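Local coordinates for protein separin (Saccharomyces cerevisiae, PDB 5U1T) that cleaves the SCC1 subunit of cohesin at the onset of anaphase as a caspase-like cysteine protease, so that sister chromatids can separate, at residues K190-L195 / N240-S245. Numbering follows the deposited sequence.
Sequences KVLFGL and NSFYLS
L192 and F242 meet where helices 190-203 and 236-250 run side by side in the N-terminal helical region of separin: the axes of the short segments 190-195 and 240-245 point nearly the same way, 27° apart, and approach to 9.2 Å. This is near-parallel packing of two helices in an all-helical part of the fold, far from the protease active site. The CA atoms of L192 and F242 lie 6.2 Å apart, and L195 faces F242 and Y243 one turn further on.

The phenyl ring of F242 lies flat against L192, whose CB sits 4.1 Å above the ring centroid and only 3° off the normal, a CH-pi contact over one face. With CG of L192 anti to its carbonyl carbon (chi1 -71°), the isobutyl group crosses the F242 side chain nearly at right angles, bringing CD2 to 3.6 Å from F242 CD1. L154 of helix 146-158 touches both side chains, tying a third helix into this buried layer. A serine in place of F242 would probably leave L192 CB without its aromatic cover and open a gap beside L154. Along the interface, L195 CD1 packs 4.3 Å from F242 CB, and its CD2 approaches the Y243 ring obliquely, 4.4 Å from Y243 CD2.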
ATOM      1  N   LYS A 190      52.882   7.615  64.027  1.00 82.20           N
ATOM      2  CA  LYS A 190      53.913   8.359  63.306  1.00 84.70           C
ATOM      3  C   LYS A 190      54.693   7.427  62.359  1.00 84.52           C
ATOM      4  O   LYS A 190      55.030   7.797  61.228  1.00 83.73           O
ATOM      5  CB  LYS A 190      54.856   9.056  64.300  1.00 85.98           C
ATOM      6  CG  LYS A 190      54.140   9.604  65.537  1.00 84.28           C
ATOM      7  CD  LYS A 190      54.843  10.818  66.139  1.00 83.76           C
ATOM      8  CE  LYS A 190      54.821  11.999  65.188  1.00 79.90           C
ATOM      9  NZ  LYS A 190      55.301  13.256  65.815  1.00 73.27           N
ATOM     10  N   VAL A 191      54.951   6.205  62.822  1.00 83.10           N
ATOM     11  CA  VAL A 191      55.571   5.175  61.996  1.00 82.59           C
ATOM     12  C   VAL A 191      54.813   4.953  60.684  1.00 83.69           C
ATOM     13  O   VAL A 191      55.417   4.940  59.610  1.00 80.16           O
ATOM     14  CB  VAL A 191      55.676   3.832  62.761  1.00 81.23           C
ATOM     15  CG1 VAL A 191      54.431   3.591  63.585  1.00 84.15           C
ATOM     16  CG2 VAL A 191      55.896   2.679  61.797  1.00 82.90           C
ATOM     17  N   LEU A 192      53.494   4.787  60.776  1.00 85.80           N
ATOM     18  CA  LEU A 192      52.651   4.533  59.604  1.00 77.13           C
ATOM     19  C   LEU A 192      52.780   5.626  58.555  1.00 78.68           C
ATOM     20  O   LEU A 192      52.950   5.347  57.365  1.00 76.16           O
ATOM     21  CB  LEU A 192      51.194   4.391  60.025  1.00 73.13           C
ATOM     22  CG  LEU A 192      50.908   3.096  60.779  1.00 80.04           C
ATOM     23  CD1 LEU A 192      49.424   2.968  61.091  1.00 80.73           C
ATOM     24  CD2 LEU A 192      51.400   1.917  59.967  1.00 75.43           C
ATOM     25  N   PHE A 193      52.707   6.872  59.008  1.00 76.22           N
ATOM     26  CA  PHE A 193      52.935   8.007  58.131  1.00 75.77           C
ATOM     27  C   PHE A 193      54.356   8.006  57.577  1.00 82.48           C
ATOM     28  O   PHE A 193      54.540   8.121  56.358  1.00 84.14           O
ATOM     29  CB  PHE A 193      52.643   9.308  58.864  1.00 77.14           C
ATOM     30  CG  PHE A 193      51.180   9.545  59.092  1.00 82.13           C
ATOM     31  CD1 PHE A 193      50.549   9.044  60.221  1.00 83.07           C
ATOM     32  CD2 PHE A 193      50.424  10.248  58.166  1.00 80.06           C
ATOM     33  CE1 PHE A 193      49.185   9.251  60.425  1.00 81.07           C
ATOM     34  CE2 PHE A 193      49.064  10.459  58.371  1.00 76.07           C
ATOM     35  CZ  PHE A 193      48.449   9.960  59.502  1.00 76.22           C
ATOM     36  N   GLY A 194      55.348   7.870  58.466  1.00 83.59           N
ATOM     37  CA  GLY A 194      56.736   7.709  58.059  1.00 80.91           C
ATOM     38  C   GLY A 194      56.922   6.702  56.930  1.00 79.43           C
ATOM     39  O   GLY A 194      57.464   7.030  55.879  1.00 82.48           O
ATOM     40  N   LEU A 195      56.451   5.479  57.146  1.00 75.54           N
ATOM     41  CA  LEU A 195      56.524   4.426  56.139  1.00 80.24           C
ATOM     42  C   LEU A 195      55.944   4.867  54.795  1.00 89.81           C
ATOM     43  O   LEU A 195      56.554   4.645  53.739  1.00 90.95           O
ATOM     44  CB  LEU A 195      55.792   3.172  56.632  1.00 84.17           C
ATOM     45  CG  LEU A 195      56.445   2.333  57.735  1.00 81.89           C
ATOM     46  CD1 LEU A 195      55.417   1.472  58.445  1.00 81.87           C
ATOM     47  CD2 LEU A 195      57.530   1.456  57.145  1.00 86.15           C
ATOM     48  N   ASN A 240      50.495  -3.603  58.741  1.00 88.87           N
ATOM     49  CA  ASN A 240      50.835  -4.560  57.696  1.00 91.46           C
ATOM     50  C   ASN A 240      50.701  -3.954  56.310  1.00 93.21           C
ATOM     51  O   ASN A 240      51.628  -4.037  55.505  1.00 90.63           O
ATOM     52  CB  ASN A 240      49.967  -5.807  57.792  1.00 93.34           C
ATOM     53  CG  ASN A 240      50.455  -6.916  56.882  1.00 94.77           C
ATOM     54  OD1 ASN A 240      51.466  -7.563  57.162  1.00 96.89           O
ATOM     55  ND2 ASN A 240      49.734  -7.146  55.785  1.00 98.77           N
ATOM     56  N   SER A 241      49.552  -3.338  56.046  1.00 94.48           N
ATOM     57  CA  SER A 241      49.299  -2.704  54.756  1.00 88.44           C
ATOM     58  C   SER A 241      50.394  -1.690  54.416  1.00 84.07           C
ATOM     59  O   SER A 241      50.996  -1.753  53.338  1.00 90.05           O
ATOM     60  CB  SER A 241      47.919  -2.032  54.755  1.00 90.46           C
ATOM     61  OG  SER A 241      47.523  -1.624  53.450  1.00 86.95           O
ATOM     62  N   PHE A 242      50.674  -0.786  55.354  1.00 78.39           N
ATOM     63  CA  PHE A 242      51.647   0.280  55.139  1.00 85.64           C
ATOM     64  C   PHE A 242      53.051  -0.220  54.817  1.00 91.56           C
ATOM     65  O   PHE A 242      53.674   0.238  53.852  1.00 88.41           O
ATOM     66  CB  PHE A 242      51.708   1.178  56.360  1.00 78.49           C
ATOM     67  CG  PHE A 242      50.615   2.183  56.413  1.00 74.91           C
ATOM     68  CD1 PHE A 242      49.401   1.875  56.997  1.00 78.84           C
ATOM     69  CD2 PHE A 242      50.796   3.442  55.874  1.00 74.31           C
ATOM     70  CE1 PHE A 242      48.388   2.809  57.049  1.00 73.99           C
ATOM     71  CE2 PHE A 242      49.784   4.376  55.920  1.00 68.36           C
ATOM     72  CZ  PHE A 242      48.581   4.058  56.509  1.00 72.57           C
ATOM     73  N   TYR A 243      53.542  -1.147  55.640  1.00 93.44           N
ATOM     74  CA  TYR A 243      54.886  -1.700  55.493  1.00 97.14           C
ATOM     75  C   TYR A 243      55.017  -2.412  54.153  1.00 96.86           C
ATOM     76  O   TYR A 243      56.023  -2.256  53.461  1.00 94.99           O
ATOM     77  CB  TYR A 243      55.210  -2.655  56.659  1.00 98.45           C
ATOM     78  CG  TYR A 243      56.525  -3.427  56.543  1.00103.45           C
ATOM     79  CD1 TYR A 243      56.588  -4.654  55.877  1.00104.06           C
ATOM     80  CD2 TYR A 243      57.696  -2.945  57.120  1.00101.72           C
ATOM     81  CE1 TYR A 243      57.782  -5.366  55.778  1.00104.36           C
ATOM     82  CE2 TYR A 243      58.894  -3.653  57.023  1.00103.80           C
ATOM     83  CZ  TYR A 243      58.934  -4.861  56.351  1.00107.47           C
ATOM     84  OH  TYR A 243      60.121  -5.569  56.255  1.00103.83           O
ATOM     85  N   LEU A 244      53.998  -3.187  53.788  1.00 92.30           N
ATOM     86  CA  LEU A 244      54.005  -3.888  52.512  1.00 85.94           C
ATOM     87  C   LEU A 244      54.230  -2.922  51.356  1.00 90.77           C
ATOM     88  O   LEU A 244      55.044  -3.181  50.477  1.00 95.50           O
ATOM     89  CB  LEU A 244      52.697  -4.653  52.301  1.00 88.19           C
ATOM     90  CG  LEU A 244      52.476  -5.915  53.138  1.00 93.47           C
ATOM     91  CD1 LEU A 244      51.199  -6.630  52.696  1.00 83.89           C
ATOM     92  CD2 LEU A 244      53.690  -6.845  53.073  1.00 87.53           C
ATOM     93  N   SER A 245      53.511  -1.805  51.362  1.00 91.91           N
ATOM     94  CA  SER A 245      53.676  -0.799  50.322  1.00 87.08           C
ATOM     95  C   SER A 245      55.045  -0.133  50.416  1.00 89.85           C
ATOM     96  O   SER A 245      55.636   0.231  49.403  1.00 88.24           O
ATOM     97  CB  SER A 245      52.573   0.248  50.417  1.00 84.91           C
ATOM     98  OG  SER A 245      51.309  -0.364  50.285  1.00 91.59           O
TER